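Local coordinates for putative pyridoxal phosphate-dependent transferase (PDB 4DQ6), which binds pyridoxal-5'-phosphate and is a putative transferase of the class I and II aminotransferase family, at residues L106-T111 with F265-I270; M118-V123 with E156-K161; S141-Q144 with N150-M153. All blocks are in the same frame, centred on the assembly; numbering follows the deposited sequence.

Contact 1: L106-T111 with F265-I270; sequences LINELT and FTRIDI
A surface salt bridge between Glu109 and Arg267 joins the last turns of helix 99-110 and helix 255-267, two helices of the large, PLP-binding domain of a fold-type I enzyme. Arg267 NH1 donates to Glu109 OE2 over 2.9 Å, with a moderately bent N-H...O angle of 143°. The two side chains reach across from opposite directions. Glu109 is bent at chi2 (-54°), whereas Arg267 starts out extended and turns at chi3, a bend that brings its guanidinium to the carboxylate. NH1 approaches OE2 nearly in line with the C-O bond, and the two planar groups are inclined by 34°.

OE2 is gripped a second time from its own helix. Asn108 ND2 donates to it over 3.0 Å, coming from above the carboxylate plane, on the face opposite to the one NH1 approaches. The donors Asn108 ND2 and Arg267 NH1 thus converge on one oxygen and lie 3.6 Å apart without bonding to each other. Two bonds from two directions should restrict rotation of the carboxylate, and the nearby guanidinium probably favours its charged form.

Arg267 is part of the subunit interface: its backbone O accepts from Ser104 OG of the second subunit, and its side chain packs on Asn134 of that subunit. Its helix closes with a Schellman motif in which Asp269 has positive phi, and Asp269 touches a bound PLP. A water lies beside the salt bridge, accepting from Arg267 NE at 2.9 Å in the guanidinium plane and donating a long, weak bond of 3.4 Å to Glu109 OE2.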
# COMPACT_ATOMS: atom_id res chain seq x y z
N LEU A 106 -5.49 -13.99 2.02
CA LEU A 106 -5.47 -15.36 2.55
C LEU A 106 -6.83 -16.02 2.40
O LEU A 106 -6.94 -17.20 2.03
CB LEU A 106 -5.00 -15.39 3.99
CG LEU A 106 -3.50 -15.09 4.23
CD1 LEU A 106 -3.21 -14.84 5.71
CD2 LEU A 106 -2.69 -16.27 3.67
N ILE A 107 -7.88 -15.28 2.71
CA ILE A 107 -9.26 -15.82 2.62
C ILE A 107 -9.56 -16.17 1.19
O ILE A 107 -10.13 -17.29 0.88
CB ILE A 107 -10.29 -14.80 3.16
CG1 ILE A 107 -10.24 -14.76 4.68
CG2 ILE A 107 -11.68 -15.16 2.64
CD1 ILE A 107 -11.01 -13.62 5.31
N ASN A 108 -9.32 -15.28 0.25
CA ASN A 108 -9.54 -15.58 -1.14
C ASN A 108 -8.77 -16.81 -1.64
O ASN A 108 -9.35 -17.63 -2.43
CB ASN A 108 -9.18 -14.39 -2.02
CG ASN A 108 -9.66 -14.58 -3.44
OD1 ASN A 108 -10.89 -14.65 -3.73
ND2 ASN A 108 -8.70 -14.75 -4.34
N GLU A 109 -7.53 -17.00 -1.20
CA GLU A 109 -6.65 -18.07 -1.71
C GLU A 109 -6.84 -19.41 -1.01
O GLU A 109 -6.64 -20.46 -1.64
CB GLU A 109 -5.18 -17.66 -1.66
CG GLU A 109 -4.80 -16.40 -2.44
CD GLU A 109 -5.24 -16.45 -3.90
OE1 GLU A 109 -5.08 -17.51 -4.60
OE2 GLU A 109 -5.81 -15.43 -4.39
N LEU A 110 -7.22 -19.39 0.27
CA LEU A 110 -7.34 -20.61 1.09
C LEU A 110 -8.71 -21.21 1.11
O LEU A 110 -8.88 -22.35 1.60
CB LEU A 110 -6.92 -20.30 2.55
CG LEU A 110 -5.44 -20.04 2.77
CD1 LEU A 110 -5.13 -19.46 4.16
CD2 LEU A 110 -4.61 -21.28 2.47
N THR A 111 -9.69 -20.52 0.56
CA THR A 111 -11.10 -20.93 0.61
C THR A 111 -11.74 -20.64 -0.73
O THR A 111 -11.15 -19.93 -1.58
CB THR A 111 -11.91 -20.23 1.72
OG1 THR A 111 -11.95 -18.81 1.49
CG2 THR A 111 -11.31 -20.50 3.09
N PHE A 265 -0.20 -11.48 -3.66
CA PHE A 265 0.41 -10.14 -3.69
C PHE A 265 0.95 -9.80 -5.06
O PHE A 265 1.03 -8.61 -5.43
CB PHE A 265 1.43 -9.96 -2.57
CG PHE A 265 0.79 -9.63 -1.22
CD1 PHE A 265 0.09 -8.42 -1.05
CD2 PHE A 265 0.94 -10.45 -0.12
CE1 PHE A 265 -0.50 -8.11 0.17
CE2 PHE A 265 0.38 -10.12 1.11
CZ PHE A 265 -0.33 -8.93 1.25
N THR A 266 1.49 -10.79 -5.78
CA THR A 266 1.94 -10.55 -7.12
C THR A 266 0.80 -10.15 -8.04
O THR A 266 0.90 -9.21 -8.82
CB THR A 266 2.67 -11.80 -7.69
OG1 THR A 266 3.90 -11.96 -6.95
CG2 THR A 266 2.99 -11.62 -9.21
N ARG A 267 -0.31 -10.86 -7.86
CA ARG A 267 -1.52 -10.58 -8.62
C ARG A 267 -2.00 -9.14 -8.47
O ARG A 267 -2.35 -8.52 -9.49
CB ARG A 267 -2.61 -11.61 -8.27
CG ARG A 267 -3.95 -11.22 -8.83
CD ARG A 267 -5.04 -12.23 -8.51
NE ARG A 267 -5.16 -12.65 -7.09
CZ ARG A 267 -5.85 -12.04 -6.12
NH1 ARG A 267 -5.93 -12.59 -4.89
NH2 ARG A 267 -6.49 -10.90 -6.35
N ILE A 268 -1.96 -8.61 -7.24
CA ILE A 268 -2.35 -7.19 -7.01
C ILE A 268 -1.16 -6.25 -7.03
O ILE A 268 -1.34 -5.03 -6.79
CB ILE A 268 -3.22 -7.01 -5.75
CG1 ILE A 268 -2.54 -7.42 -4.45
CG2 ILE A 268 -4.53 -7.81 -5.85
CD1 ILE A 268 -3.19 -6.88 -3.18
N ASP A 269 0.05 -6.75 -7.34
CA ASP A 269 1.27 -5.93 -7.43
C ASP A 269 1.55 -5.06 -6.19
O ASP A 269 1.86 -3.87 -6.28
CB ASP A 269 1.31 -5.07 -8.70
CG ASP A 269 2.71 -4.49 -8.93
OD1 ASP A 269 3.71 -5.24 -8.67
OD2 ASP A 269 2.82 -3.25 -9.24
N ILE A 270 1.38 -5.64 -5.00
CA ILE A 270 1.74 -4.95 -3.75
C ILE A 270 2.89 -5.76 -3.16
O ILE A 270 2.67 -6.82 -2.54
CB ILE A 270 0.52 -4.82 -2.82
CG1 ILE A 270 -0.47 -3.80 -3.44
CG2 ILE A 270 0.93 -4.42 -1.39
CD1 ILE A 270 -1.63 -3.43 -2.55
O HOH W 1 -3.53 -15.06 -6.94

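Contact 2: M118-V123 with E156-K161; sequences MIQEPV and EDIENK
Met118 and Ile158 form the centre of a buried contact between strand 116-119 and helix 155-161, held by apolar packing with no hydrogen bond passing directly from one segment to the other. Met118 runs out straight from the strand, with CG anti to the backbone N (chi1 -180°), and bends only at its last torsion. Its sulfur then lies 3.8 Å from Ile158 CG2, the two side chains crossing at about a right angle. The terminal methyl goes further, to the helix backbone: Met118 CE is 3.7 Å from Lys161 CB and equally far from Ile158 O. The end of the methionine thus sits against Ile158 and Lys161, three residues apart on one side of the helix.

A polar group against a methyl makes up the second kind of contact. The amide end of Gln120 meets the tip of the other isoleucine branch, with NE2 3.8 Å from Ile158 CD1. Ile158 is thereby met on both branches, CG2 by the methionine and CD1 by the glutamine.

Charges are paired within the helix. Lys161 stretches back one turn, so that NZ forms a salt bridge of 2.7 Å with Asp157 OD2, using the syn lone pair of that oxygen. NZ also bonds Ile140 O, and the same carboxylate oxygen bonds Ser141 OG, which links the helix to the end of strand 137-140.

Helix 155-161 belongs to the crossover from strand 137-140 to strand 165-171, which passes over strand 116-119 lying between those two parallel neighbours; Ile158 also packs against Leu189 and Ile192 of helix 183-195.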
# COMPACT_ATOMS: atom_id res chain seq x y z
N MET A 118 -14.73 -18.86 10.78
CA MET A 118 -15.18 -18.63 12.13
C MET A 118 -14.39 -17.54 12.79
O MET A 118 -13.14 -17.46 12.63
CB MET A 118 -15.08 -19.94 12.94
CG MET A 118 -15.53 -19.80 14.37
SD MET A 118 -15.50 -21.29 15.41
CE MET A 118 -16.91 -22.18 14.80
N ILE A 119 -15.13 -16.66 13.48
CA ILE A 119 -14.51 -15.60 14.36
C ILE A 119 -15.15 -15.63 15.74
O ILE A 119 -16.18 -16.32 15.94
CB ILE A 119 -14.60 -14.18 13.77
CG1 ILE A 119 -16.02 -13.64 13.79
CG2 ILE A 119 -13.94 -14.07 12.37
CD1 ILE A 119 -16.14 -12.18 13.34
N GLN A 120 -14.56 -14.98 16.75
CA GLN A 120 -15.15 -14.84 18.09
C GLN A 120 -15.48 -13.39 18.40
O GLN A 120 -14.58 -12.53 18.46
CB GLN A 120 -14.19 -15.35 19.15
CG GLN A 120 -13.66 -16.75 18.94
CD GLN A 120 -12.54 -17.14 19.87
OE1 GLN A 120 -11.46 -16.55 19.85
NE2 GLN A 120 -12.78 -18.14 20.71
N GLU A 121 -16.73 -13.08 18.58
CA GLU A 121 -17.20 -11.73 18.91
C GLU A 121 -17.48 -11.57 20.41
O GLU A 121 -17.78 -12.53 21.09
CB GLU A 121 -18.46 -11.44 18.10
CG GLU A 121 -18.06 -11.17 16.64
CD GLU A 121 -19.14 -10.59 15.76
OE1 GLU A 121 -20.31 -10.70 16.14
OE2 GLU A 121 -18.81 -10.03 14.67
N PRO A 122 -17.38 -10.36 20.95
CA PRO A 122 -17.12 -9.11 20.20
C PRO A 122 -15.67 -9.03 19.77
O PRO A 122 -14.77 -9.37 20.57
CB PRO A 122 -17.50 -8.05 21.21
CG PRO A 122 -17.24 -8.69 22.56
CD PRO A 122 -17.59 -10.16 22.38
N VAL A 123 -15.40 -8.55 18.56
CA VAL A 123 -14.05 -8.45 18.06
C VAL A 123 -13.99 -7.32 17.05
O VAL A 123 -15.00 -6.95 16.45
CB VAL A 123 -13.52 -9.80 17.49
CG1 VAL A 123 -14.23 -10.12 16.16
CG2 VAL A 123 -12.01 -9.82 17.27
N GLU A 156 -17.13 -25.25 23.80
CA GLU A 156 -18.29 -26.05 23.41
C GLU A 156 -18.96 -25.43 22.19
O GLU A 156 -19.34 -26.16 21.27
CB GLU A 156 -19.31 -26.16 24.57
CG GLU A 156 -20.50 -27.08 24.31
CD GLU A 156 -21.51 -27.12 25.47
OE1 GLU A 156 -22.14 -28.17 25.68
OE2 GLU A 156 -21.66 -26.08 26.15
N ASP A 157 -19.12 -24.11 22.17
CA ASP A 157 -19.80 -23.45 21.05
C ASP A 157 -19.00 -23.59 19.76
O ASP A 157 -19.59 -23.87 18.69
CB ASP A 157 -20.09 -21.98 21.37
CG ASP A 157 -20.96 -21.33 20.36
OD1 ASP A 157 -22.17 -21.69 20.23
OD2 ASP A 157 -20.43 -20.46 19.64
N ILE A 158 -17.67 -23.44 19.87
CA ILE A 158 -16.74 -23.60 18.74
C ILE A 158 -16.91 -25.00 18.15
O ILE A 158 -17.16 -25.17 16.95
CB ILE A 158 -15.30 -23.48 19.17
CG1 ILE A 158 -15.00 -22.03 19.61
CG2 ILE A 158 -14.37 -23.80 18.02
CD1 ILE A 158 -13.60 -21.78 20.20
N GLU A 159 -16.82 -26.01 19.03
CA GLU A 159 -17.06 -27.41 18.62
C GLU A 159 -18.41 -27.61 17.94
O GLU A 159 -18.50 -28.32 16.88
CB GLU A 159 -17.01 -28.31 19.86
CG GLU A 159 -15.61 -28.72 20.27
CD GLU A 159 -15.06 -29.88 19.44
OE1 GLU A 159 -15.71 -30.34 18.49
OE2 GLU A 159 -13.94 -30.32 19.76
N ASN A 160 -19.44 -27.00 18.50
CA ASN A 160 -20.81 -27.17 17.99
C ASN A 160 -21.00 -26.57 16.59
O ASN A 160 -21.86 -26.98 15.83
CB ASN A 160 -21.79 -26.49 18.94
CG ASN A 160 -22.32 -27.43 20.02
OD1 ASN A 160 -21.76 -28.51 20.21
ND2 ASN A 160 -23.30 -26.98 20.80
N LYS A 161 -20.19 -25.56 16.27
CA LYS A 161 -20.32 -24.81 15.02
C LYS A 161 -19.20 -25.09 14.02
O LYS A 161 -19.17 -24.46 12.96
CB LYS A 161 -20.39 -23.30 15.30
CG LYS A 161 -21.56 -22.81 16.13
CD LYS A 161 -21.49 -21.31 16.38
CE LYS A 161 -22.62 -20.81 17.26
NZ LYS A 161 -22.32 -19.52 17.95

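Contact 3: S141-Q144 with N150-M153; sequences SPLQ and NYIM
Gln144 and Ile152 face each other as an antiparallel hydrogen-bonded pair, each giving its N-H to the other's carbonyl. Gln144 N donates to Ile152 O over 2.8 Å, and Ile152 N returns a straighter bond to Gln144 O, 2.9 Å long with an N-H...O angle of 168°, in the plane of that carbonyl. Gln144 O receives a further, softer contact from the CA-H of Tyr151, with CA 3.4 Å away.

On one face of the hairpin the two side chains of the pair lie alongside each other and point the same way. Gln144 is fully extended, and its OE1 comes to 3.8 Å from Ile152 CD1. A water donates to Met153 O and reaches Gln144 OE1 by a long, weak bond, so solvent makes at most a weak link from the glutamine side chain to the facing segment.

Leu143 turns to the other side, where Tyr151 CD2 lies 4.0 Å from its CB and Met153 CG lies 4.4 Å from its CD2. CG of Leu143 stands anti to its own carbonyl carbon (chi1 -60°), a rotation that brings CD2 within 3.8 Å of Ile152 O and toward the methionine.

Several other polar groups have partners beyond the two segments. Tyr151 OH bonds Trp329 NE1, Tyr151 O accepts from Arg179 NH2, and Asn150 N bonds Asn148 OD1. Joined by the short turn between strands 144-145 and 151-152, the two segments form a small two-stranded beta hairpin, an excursion inserted between edge strand 137-140 of the large sheet and helix 155-161.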
# COMPACT_ATOMS: atom_id res chain seq x y z
N SER A 141 -18.61 -17.64 16.88
CA SER A 141 -18.65 -18.25 18.17
C SER A 141 -18.41 -17.23 19.25
O SER A 141 -17.26 -16.87 19.47
CB SER A 141 -17.64 -19.40 18.28
OG SER A 141 -17.57 -19.85 19.62
N PRO A 142 -19.46 -16.68 19.84
CA PRO A 142 -19.20 -15.54 20.76
C PRO A 142 -18.32 -15.97 21.93
O PRO A 142 -18.39 -17.10 22.42
CB PRO A 142 -20.57 -15.09 21.20
CG PRO A 142 -21.55 -15.67 20.21
CD PRO A 142 -20.90 -16.92 19.66
N LEU A 143 -17.42 -15.09 22.33
CA LEU A 143 -16.75 -15.31 23.63
C LEU A 143 -17.81 -15.46 24.73
O LEU A 143 -18.92 -14.94 24.63
CB LEU A 143 -15.79 -14.17 23.96
CG LEU A 143 -14.66 -13.94 22.97
CD1 LEU A 143 -13.88 -12.72 23.45
CD2 LEU A 143 -13.72 -15.10 22.84
N GLN A 144 -17.47 -16.22 25.77
CA GLN A 144 -18.35 -16.37 26.95
C GLN A 144 -17.92 -15.30 27.95
O GLN A 144 -16.75 -15.27 28.38
CB GLN A 144 -18.24 -17.79 27.55
CG GLN A 144 -19.02 -18.04 28.85
CD GLN A 144 -18.94 -19.53 29.29
OE1 GLN A 144 -18.14 -20.31 28.78
NE2 GLN A 144 -19.81 -19.91 30.23
N ASN A 150 -15.28 -11.69 33.42
CA ASN A 150 -14.12 -11.95 32.53
C ASN A 150 -14.57 -12.66 31.29
O ASN A 150 -15.62 -13.32 31.34
CB ASN A 150 -13.09 -12.79 33.24
CG ASN A 150 -12.52 -12.09 34.48
OD1 ASN A 150 -12.79 -10.89 34.65
ND2 ASN A 150 -11.91 -12.84 35.41
N TYR A 151 -13.80 -12.55 30.20
CA TYR A 151 -14.11 -13.28 28.98
C TYR A 151 -13.22 -14.50 28.81
O TYR A 151 -12.03 -14.48 29.04
CB TYR A 151 -13.96 -12.42 27.73
CG TYR A 151 -14.97 -11.32 27.60
CD1 TYR A 151 -14.78 -10.10 28.25
CD2 TYR A 151 -16.20 -11.53 26.94
CE1 TYR A 151 -15.70 -9.08 28.13
CE2 TYR A 151 -17.15 -10.52 26.81
CZ TYR A 151 -16.86 -9.25 27.42
OH TYR A 151 -17.83 -8.30 27.27
N ILE A 152 -13.82 -15.59 28.32
CA ILE A 152 -13.09 -16.77 27.86
C ILE A 152 -13.66 -17.22 26.51
O ILE A 152 -14.73 -16.80 26.10
CB ILE A 152 -13.11 -17.93 28.92
CG1 ILE A 152 -14.50 -18.51 29.14
CG2 ILE A 152 -12.31 -17.40 30.16
CD1 ILE A 152 -14.50 -19.83 29.93
N MET A 153 -12.89 -18.04 25.85
CA MET A 153 -13.44 -18.79 24.68
C MET A 153 -14.55 -19.76 25.04
O MET A 153 -14.54 -20.42 26.10
CB MET A 153 -12.31 -19.48 23.97
CG MET A 153 -11.16 -18.55 23.56
SD MET A 153 -10.04 -19.42 22.44
CE MET A 153 -8.80 -18.15 22.19
O HOH W 2 -15.59 -22.12 27.54

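How the contacts relate
From the N-terminal side, the chain runs through helix 99-110 into strand 116-119, so the first halves of contacts 1 and 2 are successive elements. It then passes strand 137-140 and makes the hairpin of contact 3, the shortest loop, before helix 155-161 returns to strand 116-119 and closes contact 2 around it. Much later, helix 255-267 closes contact 1, inside whose long loop both others are nested; none cross. Contacts 2 and 3 touch directly, through Glu121 O with Leu143 N and Ile119 O with Ser141 N, both probable hydrogen bonds. Contact 1 stands apart, its centre about 25 Å from that of contact 2, joining helices near the subunit interface.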